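Local coordinates for protein fructokinase (Vibrio cholerae serotype O1, PDB 5EYN) that phosphorylates fructose at the expense of ATP, as a fructokinase of the PfkB carbohydrate kinase family, at residues 61-74 with 85-98. Numbering follows the deposited sequence.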
loop_
_atom_site.group_PDB
_atom_site.type_symbol
_atom_site.label_atom_id
_atom_site.label_comp_id
_atom_site.label_asym_id
_atom_site.label_seq_id
_atom_site.Cartn_x
_atom_site.Cartn_y
_atom_site.Cartn_z
ATOM N N SER A 61 0.849 21.366 -19.163
ATOM C CA SER A 61 1.689 20.527 -18.325
ATOM C C SER A 61 1.744 19.110 -18.894
ATOM O O SER A 61 0.822 18.642 -19.561
ATOM C CB SER A 61 1.204 20.544 -16.872
ATOM O OG SER A 61 -0.047 19.927 -16.762
ATOM N N ALA A 62 2.860 18.444 -18.636
ATOM C CA ALA A 62 3.112 17.104 -19.150
ATOM C C ALA A 62 3.883 16.365 -18.089
ATOM O O ALA A 62 4.727 16.957 -17.440
ATOM C CB ALA A 62 3.913 17.170 -20.443
ATOM N N PHE A 63 3.597 15.081 -17.917
ATOM C CA PHE A 63 4.196 14.291 -16.852
ATOM C C PHE A 63 4.984 13.153 -17.458
ATOM O O PHE A 63 4.503 12.497 -18.376
ATOM C CB PHE A 63 3.093 13.715 -15.967
ATOM C CG PHE A 63 3.582 13.035 -14.715
ATOM C CD1 PHE A 63 3.613 13.727 -13.524
ATOM C CD2 PHE A 63 3.989 11.714 -14.722
ATOM C CE1 PHE A 63 4.038 13.130 -12.372
ATOM C CE2 PHE A 63 4.425 11.111 -13.563
ATOM C CZ PHE A 63 4.441 11.823 -12.387
ATOM N N PHE A 64 6.203 12.931 -16.968
ATOM C CA PHE A 64 6.929 11.718 -17.307
ATOM C C PHE A 64 7.396 11.023 -16.054
ATOM O O PHE A 64 7.843 11.654 -15.097
ATOM C CB PHE A 64 8.089 11.949 -18.305
ATOM C CG PHE A 64 9.290 12.707 -17.768
ATOM C CD1 PHE A 64 10.407 12.025 -17.285
ATOM C CD2 PHE A 64 9.349 14.090 -17.833
ATOM C CE1 PHE A 64 11.542 12.717 -16.853
ATOM C CE2 PHE A 64 10.482 14.783 -17.393
ATOM C CZ PHE A 64 11.579 14.086 -16.910
ATOM N N GLY A 65 7.262 9.707 -16.053
ATOM C CA GLY A 65 7.604 8.931 -14.882
ATOM C C GLY A 65 7.044 7.531 -14.983
ATOM O O GLY A 65 6.525 7.127 -16.028
ATOM N N ARG A 66 7.181 6.781 -13.896
ATOM C CA ARG A 66 6.659 5.425 -13.820
ATOM C C ARG A 66 5.693 5.269 -12.670
ATOM O O ARG A 66 5.950 5.723 -11.556
ATOM C CB ARG A 66 7.765 4.403 -13.599
ATOM C CG ARG A 66 8.721 4.281 -14.744
ATOM C CD ARG A 66 9.698 3.141 -14.574
ATOM N NE ARG A 66 10.554 3.100 -15.745
ATOM C CZ ARG A 66 10.846 2.018 -16.453
ATOM N NH1 ARG A 66 10.367 0.825 -16.115
ATOM N NH2 ARG A 66 11.642 2.129 -17.506
ATOM N N VAL A 67 4.582 4.610 -12.962
ATOM C CA VAL A 67 3.729 4.035 -11.933
ATOM C C VAL A 67 3.701 2.526 -12.112
ATOM O O VAL A 67 4.348 1.990 -13.005
ATOM C CB VAL A 67 2.300 4.594 -11.997
ATOM C CG1 VAL A 67 2.287 6.058 -11.571
ATOM C CG2 VAL A 67 1.695 4.396 -13.388
ATOM N N GLY A 68 2.982 1.832 -11.243
ATOM C CA GLY A 68 2.895 0.398 -11.360
ATOM C C GLY A 68 1.773 -0.046 -12.268
ATOM O O GLY A 68 0.814 0.691 -12.490
ATOM N N ASN A 69 1.913 -1.258 -12.791
ATOM C CA ASN A 69 0.859 -1.918 -13.540
ATOM C C ASN A 69 -0.116 -2.521 -12.548
ATOM O O ASN A 69 -0.097 -3.724 -12.279
ATOM C CB ASN A 69 1.457 -2.998 -14.433
ATOM C CG ASN A 69 0.443 -3.598 -15.372
ATOM O OD1 ASN A 69 -0.693 -3.136 -15.458
ATOM N ND2 ASN A 69 0.849 -4.640 -16.090
ATOM N N ASP A 70 -0.942 -1.652 -11.982
ATOM C CA ASP A 70 -1.883 -2.026 -10.942
ATOM C C ASP A 70 -3.020 -1.021 -10.981
ATOM O O ASP A 70 -2.936 -0.007 -11.687
ATOM C CB ASP A 70 -1.204 -2.066 -9.562
ATOM C CG ASP A 70 -0.338 -0.856 -9.295
ATOM O OD1 ASP A 70 0.870 -1.040 -9.027
ATOM O OD2 ASP A 70 -0.853 0.276 -9.337
ATOM N N PRO A 71 -4.101 -1.304 -10.246
ATOM C CA PRO A 71 -5.255 -0.406 -10.336
ATOM C C PRO A 71 -4.910 1.021 -9.935
ATOM O O PRO A 71 -5.445 1.951 -10.514
ATOM C CB PRO A 71 -6.261 -1.046 -9.367
ATOM C CG PRO A 71 -5.948 -2.494 -9.435
ATOM C CD PRO A 71 -4.434 -2.550 -9.528
ATOM N N PHE A 72 -4.015 1.205 -8.974
ATOM C CA PHE A 72 -3.679 2.549 -8.539
ATOM C C PHE A 72 -2.921 3.306 -9.637
ATOM O O PHE A 72 -3.150 4.506 -9.863
ATOM C CB PHE A 72 -2.876 2.533 -7.244
ATOM C CG PHE A 72 -3.700 2.258 -6.013
ATOM C CD1 PHE A 72 -5.070 2.018 -6.083
ATOM C CD2 PHE A 72 -3.096 2.262 -4.778
ATOM C CE1 PHE A 72 -5.798 1.778 -4.935
ATOM C CE2 PHE A 72 -3.819 2.018 -3.632
ATOM C CZ PHE A 72 -5.169 1.769 -3.710
ATOM N N GLY A 73 -2.043 2.606 -10.347
ATOM C CA GLY A 73 -1.312 3.234 -11.427
ATOM C C GLY A 73 -2.237 3.624 -12.556
ATOM O O GLY A 73 -2.096 4.702 -13.141
ATOM N N ARG A 74 -3.192 2.750 -12.859
ATOM C CA ARG A 74 -4.154 3.044 -13.910
ATOM C C ARG A 74 -5.065 4.187 -13.476
ATOM O O ARG A 74 -5.466 5.004 -14.299
ATOM C CB ARG A 74 -4.958 1.804 -14.272
ATOM C CG ARG A 74 -4.127 0.791 -15.029
ATOM C CD ARG A 74 -4.965 -0.354 -15.552
ATOM N NE ARG A 74 -5.273 -1.314 -14.501
ATOM C CZ ARG A 74 -4.451 -2.283 -14.102
ATOM N NH1 ARG A 74 -3.256 -2.431 -14.664
ATOM N NH2 ARG A 74 -4.820 -3.108 -13.134
ATOM N N VAL A 85 -3.622 16.695 -18.515
ATOM C CA VAL A 85 -2.184 16.686 -18.392
ATOM C C VAL A 85 -1.693 15.691 -19.428
ATOM O O VAL A 85 -2.222 14.593 -19.527
ATOM C CB VAL A 85 -1.766 16.218 -16.987
ATOM C CG1 VAL A 85 -0.250 16.035 -16.887
ATOM C CG2 VAL A 85 -2.247 17.197 -15.931
ATOM N N ASP A 86 -0.702 16.074 -20.217
ATOM C CA ASP A 86 -0.118 15.159 -21.189
ATOM C C ASP A 86 0.607 14.049 -20.421
ATOM O O ASP A 86 1.490 14.329 -19.620
ATOM C CB ASP A 86 0.840 15.949 -22.086
ATOM C CG ASP A 86 1.554 15.096 -23.121
ATOM O OD1 ASP A 86 1.828 15.643 -24.209
ATOM O OD2 ASP A 86 1.870 13.920 -22.865
ATOM N N CYS A 87 0.193 12.806 -20.627
ATOM C CA CYS A 87 0.777 11.682 -19.906
ATOM C C CYS A 87 1.225 10.571 -20.841
ATOM O O CYS A 87 1.332 9.413 -20.450
ATOM C CB CYS A 87 -0.175 11.141 -18.825
ATOM S SG CYS A 87 -1.885 10.865 -19.342
ATOM N N GLN A 88 1.546 10.947 -22.071
ATOM C CA GLN A 88 2.125 10.005 -23.020
ATOM C C GLN A 88 3.389 9.337 -22.458
ATOM O O GLN A 88 3.700 8.196 -22.793
ATOM C CB GLN A 88 2.475 10.723 -24.330
ATOM C CG GLN A 88 1.369 11.617 -24.907
ATOM C CD GLN A 88 0.185 10.847 -25.465
ATOM O OE1 GLN A 88 -0.434 10.027 -24.775
ATOM N NE2 GLN A 88 -0.146 11.121 -26.722
ATOM N N HIS A 89 4.118 10.059 -21.615
ATOM C CA HIS A 89 5.374 9.558 -21.060
ATOM C C HIS A 89 5.242 9.052 -19.622
ATOM O O HIS A 89 6.229 8.926 -18.901
ATOM C CB HIS A 89 6.446 10.634 -21.144
ATOM C CG HIS A 89 6.720 11.078 -22.544
ATOM N ND1 HIS A 89 7.445 10.316 -23.432
ATOM C CD2 HIS A 89 6.335 12.183 -23.220
ATOM C CE1 HIS A 89 7.505 10.941 -24.594
ATOM N NE2 HIS A 89 6.834 12.075 -24.492
ATOM N N LEU A 90 4.017 8.759 -19.214
ATOM C CA LEU A 90 3.791 8.020 -17.988
ATOM C C LEU A 90 3.776 6.545 -18.334
ATOM O O LEU A 90 2.928 6.076 -19.088
ATOM C CB LEU A 90 2.469 8.414 -17.359
ATOM C CG LEU A 90 2.093 7.633 -16.108
ATOM C CD1 LEU A 90 3.111 7.890 -15.007
ATOM C CD2 LEU A 90 0.687 8.009 -15.666
ATOM N N HIS A 91 4.739 5.816 -17.805
ATOM C CA HIS A 91 4.893 4.414 -18.137
ATOM C C HIS A 91 4.541 3.546 -16.967
ATOM O O HIS A 91 4.626 3.966 -15.819
ATOM C CB HIS A 91 6.338 4.118 -18.501
ATOM C CG HIS A 91 6.870 4.983 -19.592
ATOM N ND1 HIS A 91 6.457 4.869 -20.901
ATOM C CD2 HIS A 91 7.772 5.989 -19.567
ATOM C CE1 HIS A 91 7.088 5.764 -21.639
ATOM N NE2 HIS A 91 7.898 6.453 -20.854
ATOM N N PHE A 92 4.201 2.305 -17.272
ATOM C CA PHE A 92 3.961 1.318 -16.246
ATOM C C PHE A 92 5.204 0.472 -16.088
ATOM O O PHE A 92 5.671 -0.149 -17.050
ATOM C CB PHE A 92 2.738 0.486 -16.631
ATOM C CG PHE A 92 1.496 1.310 -16.746
ATOM C CD1 PHE A 92 0.670 1.482 -15.651
ATOM C CD2 PHE A 92 1.189 1.967 -17.923
ATOM C CE1 PHE A 92 -0.460 2.260 -15.735
ATOM C CE2 PHE A 92 0.049 2.752 -18.017
ATOM C CZ PHE A 92 -0.773 2.900 -16.920
ATOM N N ASP A 93 5.777 0.490 -14.893
ATOM C CA ASP A 93 6.888 -0.403 -14.591
ATOM C C ASP A 93 6.383 -1.836 -14.594
ATOM O O ASP A 93 5.274 -2.109 -14.115
ATOM C CB ASP A 93 7.490 -0.087 -13.226
ATOM C CG ASP A 93 8.779 -0.833 -12.981
ATOM O OD1 ASP A 93 9.832 -0.341 -13.427
ATOM O OD2 ASP A 93 8.743 -1.915 -12.358
ATOM N N PRO A 94 7.191 -2.759 -15.128
ATOM C CA PRO A 94 6.730 -4.148 -15.221
ATOM C C PRO A 94 6.615 -4.881 -13.881
ATOM O O PRO A 94 5.879 -5.859 -13.794
ATOM C CB PRO A 94 7.794 -4.810 -16.111
ATOM C CG PRO A 94 8.982 -3.925 -16.029
ATOM C CD PRO A 94 8.468 -2.545 -15.837
ATOM N N VAL A 95 7.310 -4.409 -12.856
ATOM C CA VAL A 95 7.462 -5.183 -11.627
ATOM C C VAL A 95 6.959 -4.461 -10.376
ATOM O O VAL A 95 6.317 -5.053 -9.519
ATOM C CB VAL A 95 8.957 -5.566 -11.431
ATOM C CG1 VAL A 95 9.216 -6.093 -10.018
ATOM C CG2 VAL A 95 9.390 -6.578 -12.485
ATOM N N HIS A 96 7.261 -3.181 -10.266
ATOM C CA HIS A 96 7.056 -2.467 -9.020
ATOM C C HIS A 96 5.697 -1.786 -8.945
ATOM O O HIS A 96 5.120 -1.418 -9.951
ATOM C CB HIS A 96 8.199 -1.473 -8.837
ATOM C CG HIS A 96 9.535 -2.132 -8.829
ATOM N ND1 HIS A 96 10.019 -2.790 -7.721
ATOM C CD2 HIS A 96 10.473 -2.273 -9.796
ATOM C CE1 HIS A 96 11.202 -3.304 -8.005
ATOM N NE2 HIS A 96 11.505 -2.995 -9.254
ATOM N N ARG A 97 5.209 -1.616 -7.728
ATOM C CA ARG A 97 3.884 -1.111 -7.461
ATOM C C ARG A 97 3.844 0.407 -7.338
ATOM O O ARG A 97 4.817 1.061 -6.980
ATOM C CB ARG A 97 3.380 -1.750 -6.168
ATOM C CG ARG A 97 3.013 -3.220 -6.344
ATOM C CD ARG A 97 1.589 -3.308 -6.814
ATOM N NE ARG A 97 1.238 -4.626 -7.289
ATOM C CZ ARG A 97 1.282 -5.004 -8.555
ATOM N NH1 ARG A 97 1.685 -4.162 -9.498
ATOM N NH2 ARG A 97 0.930 -6.240 -8.878
ATOM N N THR A 98 2.680 0.960 -7.645
ATOM C CA THR A 98 2.400 2.375 -7.456
ATOM C C THR A 98 2.468 2.790 -6.001
ATOM O O THR A 98 1.979 2.097 -5.101
ATOM C CB THR A 98 1.015 2.703 -7.998
ATOM O OG1 THR A 98 0.950 2.293 -9.360
ATOM C CG2 THR A 98 0.698 4.187 -7.887
HETATM O O HOH W 1 3.983 12.912 -21.056
HETATM O O HOH W 2 4.173 -2.978 -11.917
#
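Both carboxylate oxygens of Asp70 are doubly gripped. OD2 takes the hydroxyl of Thr98 on its syn lone pair (OG1 to OD2 2.7 Å) and, nearly along its C-O bond, the amide of Gly73, which makes Asp70 the N-cap of helix 71-82. OD1 accepts Thr98 N on the syn side at 3.0 Å, and its anti lone pair faces Arg97 NH1 in a 3.3 Å salt bridge, the carboxylate and guanidinium planes 86° apart. While donating to Asp70, Thr98 OG1 also accepts from Gly68 N at 2.8 Å. Arg97 pairs with Glu178 of the second subunit, carrying this cluster to the dimer interface. Strands 61-68 and 86-93 run parallel at one edge of the large Rossmann-like sheet, 86-93 outermost within the chain, joined through helix 71-82 in a beta-alpha-beta crossover. Register is set by pairs such as His91 N to Gly65 O and Asp93 N to Val67 O, each 2.8 Å. A type I turn from Cys87 to Leu90 interrupts the edge strand, where a water bridges Phe63 O and His89 N. Leu90, its CG anti to the backbone N (chi1 176°), packs CD1 against the Phe63 ring (3.8 Å from CE2) and Val67 CG1. Val67 and Phe92 lie side by side, CG2 against CD1, and the Phe92 ring edge meets the helix start at Gly73 and Arg74. On the Phe64 and His91 face, extended Arg66 reaches Asp93 OD1 through NH1 at 3.0 Å, a bent bond (136°), while its NE pairs with Asp129; Asp93 OD2 holds Val95 N in an Asx turn and His96 N in an Asx motif, from opposite faces.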